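Long-range contacts in lipoteichoic acid primase (PDB 4UOP), which is a sulfatase-family protein whose extracellular catalytic domain holds a bound magnesium ion: residues Phe153-Ala158 / Ile219-His224; Ser190-Val195 / Val254-Lys259; Tyr375-Gly380 / Met388-Glu393; Gly380-Asn385 / Asp419-Leu424. All coordinates share one frame; numbering follows the deposited sequence.

Interaction 1 (Phe153-Ala158 / Ile219-His224); sequences FHTNDA and ISVSSH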
# COMPACT_ATOMS: atom_id res chain seq x y z
N PHE B 153 24.17 4.64 8.07
CA PHE B 153 25.05 3.99 7.10
C PHE B 153 24.27 2.94 6.33
O PHE B 153 23.64 2.07 6.93
CB PHE B 153 26.20 3.26 7.82
CG PHE B 153 27.11 4.15 8.63
CD1 PHE B 153 26.74 4.58 9.91
CD2 PHE B 153 28.34 4.54 8.14
CE1 PHE B 153 27.59 5.37 10.67
CE2 PHE B 153 29.18 5.35 8.90
CZ PHE B 153 28.81 5.76 10.16
N HIS B 154 24.36 2.99 5.01
CA HIS B 154 23.74 1.97 4.15
C HIS B 154 24.45 2.02 2.81
O HIS B 154 24.74 3.11 2.33
CB HIS B 154 22.26 2.27 3.99
CG HIS B 154 21.53 1.26 3.15
ND1 HIS B 154 21.40 -0.07 3.50
CD2 HIS B 154 20.87 1.40 1.97
CE1 HIS B 154 20.69 -0.70 2.59
NE2 HIS B 154 20.37 0.16 1.64
N THR B 155 24.75 0.86 2.22
CA THR B 155 25.65 0.81 1.06
C THR B 155 24.97 1.09 -0.28
O THR B 155 25.68 1.24 -1.28
CB THR B 155 26.44 -0.51 0.96
OG1 THR B 155 25.55 -1.59 0.67
CG2 THR B 155 27.21 -0.80 2.25
N ASN B 156 23.65 1.19 -0.31
CA ASN B 156 22.95 1.59 -1.53
C ASN B 156 22.78 3.11 -1.65
O ASN B 156 23.08 3.86 -0.72
CB ASN B 156 21.58 0.92 -1.60
CG ASN B 156 21.18 0.53 -3.01
OD1 ASN B 156 21.75 1.00 -4.00
ND2 ASN B 156 20.16 -0.32 -3.11
N ASP B 157 22.31 3.56 -2.81
CA ASP B 157 22.14 4.99 -3.07
C ASP B 157 20.98 5.58 -2.25
O ASP B 157 19.91 5.01 -2.18
CB ASP B 157 21.90 5.24 -4.57
CG ASP B 157 23.11 4.88 -5.42
OD1 ASP B 157 24.11 5.64 -5.40
OD2 ASP B 157 23.08 3.85 -6.13
N ALA B 158 21.22 6.74 -1.65
CA ALA B 158 20.26 7.35 -0.73
C ALA B 158 19.04 7.95 -1.43
O ALA B 158 18.07 8.33 -0.76
CB ALA B 158 20.93 8.41 0.12
N ILE B 219 22.25 -0.09 8.34
CA ILE B 219 21.19 -0.82 7.68
C ILE B 219 21.88 -1.85 6.78
O ILE B 219 22.50 -1.48 5.86
CB ILE B 219 20.33 0.11 6.81
CG1 ILE B 219 19.92 1.35 7.61
CG2 ILE B 219 19.09 -0.57 6.32
CD1 ILE B 219 19.02 1.01 8.72
N SER B 220 21.73 -3.13 7.10
CA SER B 220 22.35 -4.21 6.33
C SER B 220 21.61 -4.45 5.03
O SER B 220 20.54 -3.94 4.86
CB SER B 220 22.44 -5.48 7.14
OG SER B 220 21.27 -6.17 7.09
N VAL B 221 22.22 -5.16 4.08
CA VAL B 221 21.56 -5.37 2.82
C VAL B 221 21.82 -6.70 2.14
O VAL B 221 21.13 -7.04 1.28
CB VAL B 221 21.80 -4.20 1.85
CG1 VAL B 221 23.12 -4.35 1.18
CG2 VAL B 221 20.70 -4.09 0.83
N SER B 222 22.86 -7.40 2.55
CA SER B 222 23.28 -8.59 1.83
C SER B 222 22.24 -9.72 1.86
O SER B 222 22.24 -10.58 1.02
CB SER B 222 24.64 -9.09 2.31
OG SER B 222 25.63 -8.20 1.96
N SER B 223 21.43 -9.73 2.89
CA SER B 223 20.36 -10.71 3.00
C SER B 223 19.01 -10.23 2.42
O SER B 223 17.95 -10.79 2.73
CB SER B 223 20.24 -11.21 4.44
OG SER B 223 20.16 -10.12 5.36
N HIS B 224 19.05 -9.23 1.54
CA HIS B 224 17.86 -8.82 0.77
C HIS B 224 17.60 -9.88 -0.30
O HIS B 224 18.56 -10.48 -0.83
CB HIS B 224 18.10 -7.47 0.07
CG HIS B 224 16.85 -6.73 -0.29
ND1 HIS B 224 16.07 -7.05 -1.38
CD2 HIS B 224 16.24 -5.68 0.30
CE1 HIS B 224 15.05 -6.22 -1.46
NE2 HIS B 224 15.13 -5.37 -0.44
O HOH W 1 24.23 -1.66 3.56
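His154 and Ile219 meet where two parallel strands of the central sheet run out side by side, a buried strand-end contact in the alpha/beta fold of this sulfatase-family domain. Strand 149-153 and strand 214-219 are neighbours in that sheet, and the bond from Ile219 N to Phe153 O (2.9 Å) continues their pairing. One residue further on, a side chain takes over from the backbone. With chi1 at -179°, the imidazole of His154 reaches across to the end of the neighbouring strand, and ND1 donates to Ile219 O at 3.0 Å. The bond is nearly straight, 174° at the hydrogen, and the oxygen sits at the ring edge, in the ring plane. The donor nevertheless approaches from 47° above the carbonyl plane, away from the lone pairs. Histidine suits the place because it brings an N-H on a flat, rigid arm. The same carbonyl has a second partner: a water accepts from Thr155 N and donates to Ile219 O (2.9 Å), bridging the segments just as they diverge. Thr155 turns its own hydroxyl to Pro191 O and Ser190 OG, which ties this loop to strand 190-191, just ahead of helix 193-209. The neighbouring Ser220 is hydrogen-bonded through OG to the backbone N of Glu66, a magnesium ligand, so the segment 219-224 borders the metal site. Branched Val221 fills the outer end of the contact: CG1 lies 3.7 Å from Thr155 OG1, while CB comes obliquely to the imidazole, 3.7 Å from His154 CE1.

Interaction 2 (Ser190-Val195 / Val254-Lys259); sequences SPSDEV and VHYADK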
# COMPACT_ATOMS: atom_id res chain seq x y z
N SER B 190 24.60 -3.81 -4.18
CA SER B 190 25.44 -2.82 -3.52
C SER B 190 26.53 -3.49 -2.67
O SER B 190 26.52 -4.72 -2.49
CB SER B 190 24.57 -1.83 -2.71
OG SER B 190 23.97 -2.45 -1.61
N PRO B 191 27.50 -2.71 -2.17
CA PRO B 191 28.57 -3.34 -1.43
C PRO B 191 28.07 -4.21 -0.27
O PRO B 191 27.02 -3.94 0.34
CB PRO B 191 29.41 -2.16 -0.94
CG PRO B 191 29.19 -1.11 -1.98
CD PRO B 191 27.79 -1.29 -2.48
N SER B 192 28.84 -5.26 0.01
CA SER B 192 28.46 -6.28 0.96
C SER B 192 28.35 -5.72 2.37
O SER B 192 28.87 -4.64 2.66
CB SER B 192 29.51 -7.39 0.95
OG SER B 192 30.75 -6.90 1.42
N ASP B 193 27.69 -6.48 3.25
CA ASP B 193 27.69 -6.17 4.68
C ASP B 193 29.12 -6.09 5.22
O ASP B 193 29.38 -5.31 6.13
CB ASP B 193 26.92 -7.22 5.48
CG ASP B 193 25.41 -7.18 5.24
OD1 ASP B 193 24.89 -6.29 4.53
OD2 ASP B 193 24.74 -8.08 5.79
N GLU B 194 30.06 -6.90 4.70
CA GLU B 194 31.45 -6.79 5.13
C GLU B 194 31.99 -5.38 4.88
O GLU B 194 32.66 -4.82 5.73
CB GLU B 194 32.36 -7.81 4.44
CG GLU B 194 33.79 -7.80 4.97
CD GLU B 194 34.61 -9.02 4.55
OE1 GLU B 194 34.22 -9.71 3.59
OE2 GLU B 194 35.65 -9.28 5.20
N VAL B 195 31.69 -4.80 3.73
CA VAL B 195 32.14 -3.45 3.39
C VAL B 195 31.42 -2.42 4.29
O VAL B 195 32.03 -1.45 4.75
CB VAL B 195 31.91 -3.14 1.90
CG1 VAL B 195 32.20 -1.68 1.58
CG2 VAL B 195 32.78 -4.05 1.02
N VAL B 254 21.48 -15.22 5.11
CA VAL B 254 21.35 -14.90 6.53
C VAL B 254 22.62 -15.33 7.29
O VAL B 254 23.10 -14.60 8.15
CB VAL B 254 20.09 -15.54 7.13
CG1 VAL B 254 20.13 -15.54 8.64
CG2 VAL B 254 18.85 -14.81 6.60
N HIS B 255 23.17 -16.49 6.92
CA HIS B 255 24.39 -16.96 7.55
C HIS B 255 25.55 -16.01 7.26
O HIS B 255 26.33 -15.72 8.14
CB HIS B 255 24.73 -18.38 7.08
CG HIS B 255 25.98 -18.91 7.69
ND1 HIS B 255 26.04 -19.36 8.99
CD2 HIS B 255 27.23 -19.04 7.19
CE1 HIS B 255 27.27 -19.78 9.25
NE2 HIS B 255 28.01 -19.58 8.18
N TYR B 256 25.66 -15.56 6.01
CA TYR B 256 26.68 -14.59 5.65
C TYR B 256 26.50 -13.29 6.47
O TYR B 256 27.45 -12.77 7.05
CB TYR B 256 26.64 -14.29 4.16
CG TYR B 256 27.50 -13.13 3.80
CD1 TYR B 256 28.88 -13.28 3.63
CD2 TYR B 256 26.96 -11.83 3.68
CE1 TYR B 256 29.68 -12.19 3.34
CE2 TYR B 256 27.76 -10.75 3.39
CZ TYR B 256 29.12 -10.93 3.22
OH TYR B 256 29.90 -9.83 2.94
N ALA B 257 25.28 -12.79 6.49
CA ALA B 257 24.99 -11.54 7.20
C ALA B 257 25.31 -11.67 8.70
O ALA B 257 25.90 -10.77 9.30
CB ALA B 257 23.55 -11.13 6.97
N ASP B 258 24.92 -12.79 9.30
CA ASP B 258 25.21 -13.08 10.70
C ASP B 258 26.72 -13.20 10.96
O ASP B 258 27.24 -12.70 11.97
CB ASP B 258 24.45 -14.32 11.15
CG ASP B 258 24.81 -14.78 12.55
OD1 ASP B 258 25.86 -15.46 12.74
OD2 ASP B 258 24.01 -14.48 13.48
N LYS B 259 27.44 -13.85 10.04
CA LYS B 259 28.90 -13.92 10.15
C LYS B 259 29.55 -12.53 10.18
O LYS B 259 30.42 -12.26 11.02
CB LYS B 259 29.48 -14.73 9.00
CG LYS B 259 30.99 -14.88 9.04
CD LYS B 259 31.40 -15.91 8.00
CE LYS B 259 32.91 -16.11 7.95
NZ LYS B 259 33.47 -15.34 6.81
O HOH W 2 25.06 -8.14 8.47
O HOH W 3 32.20 -10.18 1.89
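Ser192, the N-cap of helix 193-209, meets the hydroxyl of Tyr256, which reaches over from helix 246-271. Ser192 OG accepts from Val195 N (3.3 Å), the capping bond that satisfies an amide at the open end of the helix, and is also hydrogen-bonded to Asp185. A serine fits here because it combines a cap oxygen with a small CB, and that CB is only 3.2 Å from Tyr256 OH. Asp193 comes next, in the first turn, and its carboxylate works in two directions. OD1 takes the backbone N of Val221, whereas OD2 faces the second helix, 3.5 Å from Ala257 CB. A water donates to Asp193 OD2 (2.7 Å) and to Ala257 O (2.9 Å), so the two helices are also joined through solvent. The methyl of Ala257 is small enough for the carboxylate to lie close beside it. Glu194 then offers its backbone N to Tyr256 OH in a weak bond of 3.4 Å. The tyrosine gets there because chi1 of 170° swings the ring out from its own helix so that its hydroxyl ends at the N-terminus of the other. From the far end of Glu194, OE1 accepts from a second water (2.7 Å), to which Tyr256 OH gives its proton. The phenol therefore acts as donor to that water and as weak acceptor from the helix amide. With Asp193 placed in the first turn, the helix N-terminus probably stabilises its negative charge; polar groups and water do much of the joining here, with little apolar contact between the segments.

Interaction 3 (Tyr375-Gly380 / Met388-Glu393); sequences YTMPEG and MYQPDE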
# COMPACT_ATOMS: atom_id res chain seq x y z
N TYR B 375 -2.15 -2.47 7.06
CA TYR B 375 -1.76 -2.67 5.66
C TYR B 375 -1.91 -4.11 5.19
O TYR B 375 -2.70 -4.38 4.30
CB TYR B 375 -0.36 -2.17 5.37
CG TYR B 375 -0.04 -2.17 3.90
CD1 TYR B 375 -0.72 -1.32 3.03
CD2 TYR B 375 0.91 -3.02 3.38
CE1 TYR B 375 -0.43 -1.30 1.68
CE2 TYR B 375 1.22 -3.01 2.02
CZ TYR B 375 0.54 -2.16 1.18
OH TYR B 375 0.81 -2.14 -0.16
N THR B 376 -1.14 -5.02 5.77
CA THR B 376 -1.29 -6.44 5.49
C THR B 376 -2.33 -7.08 6.42
O THR B 376 -2.72 -8.22 6.22
CB THR B 376 0.05 -7.18 5.64
OG1 THR B 376 0.57 -6.95 6.95
CG2 THR B 376 1.05 -6.69 4.62
N MET B 377 -2.75 -6.34 7.44
CA MET B 377 -3.86 -6.74 8.31
C MET B 377 -4.81 -5.56 8.41
O MET B 377 -4.37 -4.42 8.30
CB MET B 377 -3.35 -7.08 9.72
CG MET B 377 -2.26 -8.13 9.72
SD MET B 377 -1.74 -8.58 11.39
CE MET B 377 -3.18 -9.45 12.00
N PRO B 378 -6.10 -5.81 8.64
CA PRO B 378 -7.01 -4.68 8.78
C PRO B 378 -6.76 -3.84 10.02
O PRO B 378 -6.26 -4.35 11.03
CB PRO B 378 -8.40 -5.32 8.84
CG PRO B 378 -8.18 -6.75 9.14
CD PRO B 378 -6.82 -7.10 8.63
N GLU B 379 -7.11 -2.56 9.94
CA GLU B 379 -6.92 -1.61 11.02
C GLU B 379 -7.64 -2.12 12.26
O GLU B 379 -8.79 -2.55 12.18
CB GLU B 379 -7.48 -0.23 10.65
CG GLU B 379 -6.98 0.35 9.33
CD GLU B 379 -5.86 1.37 9.49
OE1 GLU B 379 -5.99 2.25 10.36
OE2 GLU B 379 -4.88 1.30 8.72
N GLY B 380 -6.97 -2.05 13.41
CA GLY B 380 -7.50 -2.58 14.66
C GLY B 380 -6.93 -3.95 15.00
O GLY B 380 -7.18 -4.46 16.09
N MET B 388 -3.37 -12.79 19.37
CA MET B 388 -3.55 -11.81 18.31
C MET B 388 -5.04 -11.62 18.03
O MET B 388 -5.82 -12.56 18.16
CB MET B 388 -2.82 -12.21 17.02
CG MET B 388 -3.32 -13.41 16.25
SD MET B 388 -2.78 -13.31 14.51
CE MET B 388 -3.91 -12.13 13.84
N TYR B 389 -5.42 -10.39 17.71
CA TYR B 389 -6.77 -10.10 17.29
C TYR B 389 -6.76 -9.53 15.87
O TYR B 389 -5.91 -8.73 15.53
CB TYR B 389 -7.47 -9.11 18.23
CG TYR B 389 -8.80 -8.74 17.66
CD1 TYR B 389 -9.86 -9.62 17.72
CD2 TYR B 389 -8.97 -7.54 16.98
CE1 TYR B 389 -11.09 -9.31 17.16
CE2 TYR B 389 -10.20 -7.21 16.41
CZ TYR B 389 -11.25 -8.11 16.50
OH TYR B 389 -12.47 -7.81 15.93
N GLN B 390 -7.73 -9.97 15.07
CA GLN B 390 -7.92 -9.43 13.72
C GLN B 390 -9.42 -9.24 13.47
O GLN B 390 -10.19 -10.19 13.60
CB GLN B 390 -7.33 -10.38 12.69
CG GLN B 390 -7.29 -9.86 11.27
CD GLN B 390 -6.73 -10.88 10.28
OE1 GLN B 390 -7.18 -10.96 9.13
NE2 GLN B 390 -5.77 -11.67 10.73
N PRO B 391 -9.84 -8.02 13.12
CA PRO B 391 -11.25 -7.83 12.79
C PRO B 391 -11.59 -8.35 11.41
O PRO B 391 -10.68 -8.71 10.64
CB PRO B 391 -11.42 -6.32 12.84
CG PRO B 391 -10.08 -5.79 12.43
CD PRO B 391 -9.08 -6.76 13.01
N ASP B 392 -12.88 -8.42 11.12
CA ASP B 392 -13.36 -8.75 9.78
C ASP B 392 -14.28 -7.61 9.32
O ASP B 392 -13.80 -6.48 9.18
CB ASP B 392 -14.03 -10.13 9.78
CG ASP B 392 -14.17 -10.72 8.39
OD1 ASP B 392 -13.93 -9.99 7.40
OD2 ASP B 392 -14.50 -11.92 8.28
N GLU B 393 -15.57 -7.86 9.11
CA GLU B 393 -16.50 -6.79 8.72
C GLU B 393 -16.71 -5.83 9.88
O GLU B 393 -17.03 -4.66 9.67
CB GLU B 393 -17.87 -7.36 8.30
CG GLU B 393 -17.81 -8.48 7.27
CD GLU B 393 -17.93 -9.87 7.87
OE1 GLU B 393 -18.81 -10.08 8.73
OE2 GLU B 393 -17.15 -10.76 7.47
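Gly380 O is the polar atom to begin with, though it is met by carbon alone: the edge of the Tyr389 ring comes up to it in the ring plane, with CD2 at 3.7 Å. This buried carbonyl has no hydrogen-bonding partner in the model, and the slightly positive ring hydrogens are what it faces. The tyrosine's own hydroxyl is bonded to Phe395 O. The rest of the contact is van der Waals packing, largely of carbon, centred on two prolines whose rings meet with Pro378 CG 3.9 Å from Pro391 CG. Each also lies against a carbonyl: Pro378 CG is 3.5 Å from Pro391 O, and Pro391 CG is 3.5 Å from Glu379 O. Proline suits both places, as its stiff ring fills space and needs no partner for a backbone N-H. The extended Gln390 crosses Pro378 at about a right angle, its CG lying 3.8 Å from Pro378 CD. Deeper in, two flexible methionines, both bent at chi3, bring Met377 CE and Met388 CE to 3.3 Å, tighter than usual for two carbons, so the spacing should be read with caution. The same methyl, Met377 CE, also lies 3.6 Å from Gln390 NE2. Gly380 closes the loop with a positive phi of 100°, a conformation that glycine adopts easily. On the outside, Phe189 of the second subunit packs on Pro378 and Gln390. Strands 371-373, 381-383 and 387-390 are consecutive and antiparallel, part of an up-and-down meander, and the loop of the first connection folds onto the end of the third strand.

Interaction 4 (Gly380-Asn385 / Asp419-Leu424); sequences GSYFTN and DASRKL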
# COMPACT_ATOMS: atom_id res chain seq x y z
N GLY B 380 -6.97 -2.05 13.41
CA GLY B 380 -7.50 -2.58 14.66
C GLY B 380 -6.93 -3.95 15.00
O GLY B 380 -7.18 -4.46 16.09
N SER B 381 -6.21 -4.56 14.06
CA SER B 381 -5.47 -5.76 14.34
C SER B 381 -4.33 -5.46 15.30
O SER B 381 -3.70 -4.40 15.19
CB SER B 381 -4.86 -6.33 13.06
OG SER B 381 -5.83 -6.70 12.13
N TYR B 382 -4.03 -6.39 16.20
CA TYR B 382 -2.90 -6.22 17.13
C TYR B 382 -2.38 -7.54 17.70
O TYR B 382 -3.11 -8.55 17.75
CB TYR B 382 -3.27 -5.26 18.27
CG TYR B 382 -4.39 -5.77 19.13
CD1 TYR B 382 -4.15 -6.61 20.18
CD2 TYR B 382 -5.72 -5.40 18.87
CE1 TYR B 382 -5.17 -7.09 20.98
CE2 TYR B 382 -6.75 -5.88 19.66
CZ TYR B 382 -6.47 -6.72 20.72
OH TYR B 382 -7.47 -7.21 21.51
N PHE B 383 -1.14 -7.50 18.17
CA PHE B 383 -0.50 -8.62 18.85
C PHE B 383 -0.25 -8.29 20.32
O PHE B 383 0.26 -7.22 20.61
CB PHE B 383 0.87 -8.93 18.26
CG PHE B 383 0.88 -9.20 16.79
CD1 PHE B 383 0.03 -10.13 16.23
CD2 PHE B 383 1.80 -8.57 15.97
CE1 PHE B 383 0.07 -10.40 14.87
CE2 PHE B 383 1.85 -8.83 14.61
CZ PHE B 383 0.98 -9.75 14.06
N THR B 384 -0.60 -9.20 21.24
CA THR B 384 -0.22 -9.06 22.65
C THR B 384 0.83 -10.11 23.01
O THR B 384 1.33 -10.80 22.12
CB THR B 384 -1.44 -9.18 23.60
OG1 THR B 384 -1.77 -10.56 23.79
CG2 THR B 384 -2.62 -8.42 23.06
N ASN B 385 1.15 -10.25 24.29
CA ASN B 385 2.03 -11.34 24.71
C ASN B 385 1.39 -12.74 24.75
O ASN B 385 2.11 -13.73 24.92
CB ASN B 385 2.69 -11.05 26.06
CG ASN B 385 1.69 -10.88 27.20
OD1 ASN B 385 0.65 -11.51 27.22
ND2 ASN B 385 2.02 -10.02 28.14
N ASP B 419 -10.27 -0.97 19.84
CA ASP B 419 -10.63 0.44 19.76
C ASP B 419 -9.42 1.36 19.92
O ASP B 419 -9.24 2.30 19.15
CB ASP B 419 -11.68 0.79 20.83
CG ASP B 419 -13.04 0.18 20.55
OD1 ASP B 419 -13.40 -0.00 19.37
OD2 ASP B 419 -13.78 -0.09 21.52
N ALA B 420 -8.59 1.09 20.92
CA ALA B 420 -7.35 1.82 21.12
C ALA B 420 -6.44 1.74 19.90
O ALA B 420 -5.88 2.74 19.45
CB ALA B 420 -6.62 1.31 22.33
N SER B 421 -6.27 0.54 19.35
CA SER B 421 -5.43 0.38 18.16
C SER B 421 -5.90 1.28 17.01
O SER B 421 -5.10 1.98 16.40
CB SER B 421 -5.39 -1.07 17.71
OG SER B 421 -4.69 -1.86 18.66
N ARG B 422 -7.19 1.26 16.72
CA ARG B 422 -7.70 2.07 15.63
C ARG B 422 -7.51 3.56 15.92
O ARG B 422 -7.14 4.32 15.04
CB ARG B 422 -9.17 1.75 15.33
CG ARG B 422 -9.36 0.34 14.76
CD ARG B 422 -10.57 0.25 13.84
NE ARG B 422 -11.80 0.67 14.50
CZ ARG B 422 -13.02 0.55 13.96
NH1 ARG B 422 -13.18 0.02 12.75
NH2 ARG B 422 -14.08 0.96 14.65
N LYS B 423 -7.75 3.97 17.16
CA LYS B 423 -7.64 5.38 17.53
C LYS B 423 -6.18 5.84 17.48
O LYS B 423 -5.88 6.94 17.00
CB LYS B 423 -8.23 5.61 18.92
CG LYS B 423 -8.46 7.07 19.25
CD LYS B 423 -9.36 7.22 20.46
CE LYS B 423 -9.44 8.66 20.92
NZ LYS B 423 -10.25 8.79 22.18
N LEU B 424 -5.27 4.99 17.94
CA LEU B 424 -3.83 5.27 17.85
C LEU B 424 -3.35 5.48 16.42
O LEU B 424 -2.57 6.41 16.16
CB LEU B 424 -3.00 4.13 18.44
CG LEU B 424 -2.85 4.06 19.95
CD1 LEU B 424 -1.96 2.87 20.27
CD2 LEU B 424 -2.26 5.34 20.52
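Gly380 and Arg422 make the tight part of this contact: Gly380 CA lies 3.5 Å from Arg422 CG, and their CA atoms are only 4.8 Å apart. Glycine suits so close an approach, since with no side chain its backbone can be pressed directly against a helix. Beside it, Ser421 brings CB to 4.0 Å from Gly380 CA. Its OG, anti to the carbonyl carbon at chi1 -68°, turns back to the carbonyl of Arg417 one turn earlier, so the small polar group is satisfied within its own helix. That leaves the hydroxyl lying against Tyr382, with Ser421 OG 3.7 Å from Tyr382 CD2 and also 3.7 Å from Tyr382 CB. The aromatic ring runs on past the serine, and its own hydroxyl is bonded to Tyr387 OH and Val414 O. The looser side belongs to Arg422. Its aliphatic base covers the glycine, but the chain bends at chi3 and the residue as a whole is exposed to solvent, where a charged end is at home. Across the two segments the fit is by van der Waals contact. Helix 412-433 thus lies across strand 381-383 at its Gly380 end, with Ser421 also touching Pro372 of strand 371-373 and Leu424 packing on helix 34-41, while Phe383, next along the strand, stacks on Phe100 of the central sheet.

In the fold
Interactions 1 and 2 touch within the sulfatase-type alpha/beta domain; interactions 3 and 4 touch in a distant part of the chain, their centres 31 to 35 Å from those of the first pair. All four are largely buried, but their chemistry differs. On the magnesium side, strand ends and a helix N-terminus are joined by hydrogen bonds and bridging waters, and Thr155 and Asp193 link interaction 1 to interaction 2. In the smaller antiparallel sheet, interactions 3 and 4 share Gly380 and rely on apolar or close-fitting contacts, while their polar side chains find partners outside the two segments. Interaction 3 reaches the subunit interface; interaction 4 meets solvent at Arg422.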